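Local coordinates for X-PRO dipeptidase (Streptococcus pyogenes M1 GAS, PDB 3O5V), which is the N-terminal domain of a probable Xaa-Pro dipeptidase, a manganese-dependent M24B-family enzyme thought to split dipeptides that end in proline, at residues L19-D24 with F44-H49. Numbering follows the deposited sequence.
Sequences LAIFSD and FLFVYH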
loop_
_atom_site.group_PDB
_atom_site.type_symbol
_atom_site.label_atom_id
_atom_site.label_comp_id
_atom_site.label_asym_id
_atom_site.label_seq_id
_atom_site.Cartn_x
_atom_site.Cartn_y
_atom_site.Cartn_z
ATOM N N LEU A 19 -2.886 8.790 -4.330
ATOM C CA LEU A 19 -2.520 7.585 -3.566
ATOM C C LEU A 19 -2.611 6.319 -4.410
ATOM O O LEU A 19 -3.611 6.099 -5.093
ATOM C CB LEU A 19 -3.481 7.424 -2.382
ATOM C CG LEU A 19 -3.068 6.888 -0.998
ATOM C CD1 LEU A 19 -4.178 6.068 -0.306
ATOM C CD2 LEU A 19 -1.727 6.160 -0.920
ATOM N N ALA A 20 -1.575 5.484 -4.357
ATOM C CA ALA A 20 -1.652 4.122 -4.893
ATOM C C ALA A 20 -1.525 3.154 -3.723
ATOM O O ALA A 20 -0.686 3.360 -2.832
ATOM C CB ALA A 20 -0.549 3.867 -5.916
ATOM N N ILE A 21 -2.357 2.116 -3.714
ATOM C CA ILE A 21 -2.301 1.099 -2.664
ATOM C C ILE A 21 -1.975 -0.242 -3.277
ATOM O O ILE A 21 -2.799 -0.820 -3.998
ATOM C CB ILE A 21 -3.635 0.991 -1.839
ATOM C CG1 ILE A 21 -4.086 2.368 -1.341
ATOM C CG2 ILE A 21 -3.484 -0.023 -0.707
ATOM C CD1 ILE A 21 -5.353 2.341 -0.462
ATOM N N PHE A 22 -0.767 -0.737 -3.026
ATOM C CA PHE A 22 -0.404 -2.052 -3.550
ATOM C C PHE A 22 -0.709 -3.140 -2.528
ATOM O O PHE A 22 -0.548 -2.910 -1.330
ATOM C CB PHE A 22 1.062 -2.067 -3.984
ATOM C CG PHE A 22 1.367 -1.075 -5.076
ATOM C CD1 PHE A 22 1.227 -1.430 -6.417
ATOM C CD2 PHE A 22 1.763 0.225 -4.760
ATOM C CE1 PHE A 22 1.504 -0.501 -7.439
ATOM C CE2 PHE A 22 2.046 1.161 -5.765
ATOM C CZ PHE A 22 1.904 0.792 -7.110
ATOM N N SER A 23 -1.188 -4.300 -2.994
ATOM C CA SER A 23 -1.520 -5.414 -2.085
ATOM C C SER A 23 -0.865 -6.746 -2.475
ATOM O O SER A 23 -0.739 -7.646 -1.634
ATOM C CB SER A 23 -3.041 -5.592 -1.955
ATOM O OG SER A 23 -3.613 -5.759 -3.244
ATOM N N ASP A 24 -0.477 -6.890 -3.750
ATOM C CA ASP A 24 0.009 -8.163 -4.261
ATOM C C ASP A 24 1.448 -8.300 -3.783
ATOM O O ASP A 24 2.273 -7.420 -4.092
ATOM C CB ASP A 24 -0.062 -8.158 -5.805
ATOM C CG ASP A 24 0.268 -9.518 -6.441
ATOM O OD1 ASP A 24 1.080 -10.304 -5.902
ATOM O OD2 ASP A 24 -0.290 -9.785 -7.524
ATOM N N PHE A 44 -0.092 -4.135 2.960
ATOM C CA PHE A 44 -0.328 -3.036 2.001
ATOM C C PHE A 44 0.898 -2.146 1.869
ATOM O O PHE A 44 1.602 -1.878 2.865
ATOM C CB PHE A 44 -1.517 -2.130 2.407
ATOM C CG PHE A 44 -2.853 -2.816 2.426
ATOM C CD1 PHE A 44 -3.480 -3.198 1.236
ATOM C CD2 PHE A 44 -3.518 -3.034 3.644
ATOM C CE1 PHE A 44 -4.738 -3.823 1.260
ATOM C CE2 PHE A 44 -4.760 -3.666 3.681
ATOM C CZ PHE A 44 -5.379 -4.054 2.488
ATOM N N LEU A 45 1.163 -1.705 0.643
ATOM C CA LEU A 45 2.119 -0.621 0.414
ATOM C C LEU A 45 1.380 0.642 -0.036
ATOM O O LEU A 45 0.735 0.654 -1.080
ATOM C CB LEU A 45 3.182 -1.020 -0.629
ATOM C CG LEU A 45 4.193 0.076 -0.998
ATOM C CD1 LEU A 45 5.097 0.436 0.197
ATOM C CD2 LEU A 45 5.054 -0.324 -2.170
ATOM N N PHE A 46 1.477 1.695 0.768
ATOM C CA PHE A 46 0.786 2.964 0.492
ATOM C C PHE A 46 1.767 3.935 -0.141
ATOM O O PHE A 46 2.713 4.397 0.522
ATOM C CB PHE A 46 0.235 3.554 1.798
ATOM C CG PHE A 46 -0.835 2.711 2.439
ATOM C CD1 PHE A 46 -2.164 2.797 2.003
ATOM C CD2 PHE A 46 -0.516 1.810 3.452
ATOM C CE1 PHE A 46 -3.159 2.007 2.582
ATOM C CE2 PHE A 46 -1.505 1.021 4.050
ATOM C CZ PHE A 46 -2.826 1.115 3.614
ATOM N N VAL A 47 1.562 4.233 -1.420
ATOM C CA VAL A 47 2.426 5.190 -2.126
ATOM C C VAL A 47 1.665 6.491 -2.401
ATOM O O VAL A 47 0.898 6.603 -3.366
ATOM C CB VAL A 47 3.012 4.587 -3.438
ATOM C CG1 VAL A 47 3.992 5.553 -4.087
ATOM C CG2 VAL A 47 3.681 3.241 -3.153
ATOM N N TYR A 48 1.865 7.461 -1.516
ATOM C CA TYR A 48 1.310 8.811 -1.666
ATOM C C TYR A 48 1.978 9.521 -2.824
ATOM O O TYR A 48 3.161 9.282 -3.082
ATOM C CB TYR A 48 1.578 9.609 -0.398
ATOM C CG TYR A 48 0.761 9.138 0.777
ATOM C CD1 TYR A 48 1.289 8.237 1.699
ATOM C CD2 TYR A 48 -0.559 9.581 0.951
ATOM C CE1 TYR A 48 0.524 7.794 2.784
ATOM C CE2 TYR A 48 -1.324 9.146 2.024
ATOM C CZ TYR A 48 -0.776 8.264 2.936
ATOM O OH TYR A 48 -1.535 7.830 4.002
ATOM N N HIS A 49 1.244 10.388 -3.527
ATOM C CA HIS A 49 1.861 11.119 -4.647
ATOM C C HIS A 49 2.951 12.087 -4.145
ATOM O O HIS A 49 3.893 12.397 -4.873
ATOM C CB HIS A 49 0.813 11.814 -5.534
ATOM C CG HIS A 49 0.346 13.141 -5.021
ATOM N ND1 HIS A 49 -0.445 13.275 -3.898
ATOM C CD2 HIS A 49 0.536 14.396 -5.496
ATOM C CE1 HIS A 49 -0.711 14.557 -3.697
ATOM N NE2 HIS A 49 -0.122 15.258 -4.650
#
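I21 and F46, a non-hydrogen-bonded pair on two antiparallel strands, lie side by side with their side chains pointing the same way. The branched CB of I21 sends two arms toward aromatic carbons. I21 CG1, set beside the backbone N (chi1 -51°), runs along F46 CD1 at 3.9 Å, and the extended chain carries I21 CD1 on to F46 CE1 at 3.8 Å. I21 CG2, anti to that N, also reaches F46 CE1 but comes nearer to F44 CD1, at 3.7 Å. A beta-branched residue thus suits this place: one arm follows one phenylalanine while the other touches both. On the same face L19 CD2 sits over the centre of the Y48 ring, 4.1 Å from its centroid, a CH-pi contact that suits a leucine methyl beside a flat ring; Y48 OH is hydrogen-bonded to N92 O. I86 of helix 82-89 packs on F44 and F46.

The other face carries A20, F22, L45 and V47. The long, flat F22 side chain can reach past its direct partner L45 to V47, whose CG2 meets F22 CE2 at the ring's edge, 3.7 Å away; I8 of helix 3-14 touches both residues. A20 CB lies beside V47 CB, 4.4 Å away, and its small size suits the close approach of that helix, whose L12 it touches. Between the faces, A20 and V47 exchange two backbone hydrogen bonds, as do F22 and L45. These buried strands sit mid-sheet, 44-48 beside 54-58 and 19-22 beside 97-100. A central mixed sheet packed on both faces by helices is the alpha/beta architecture of the creatinase/prolidase N-terminal domain.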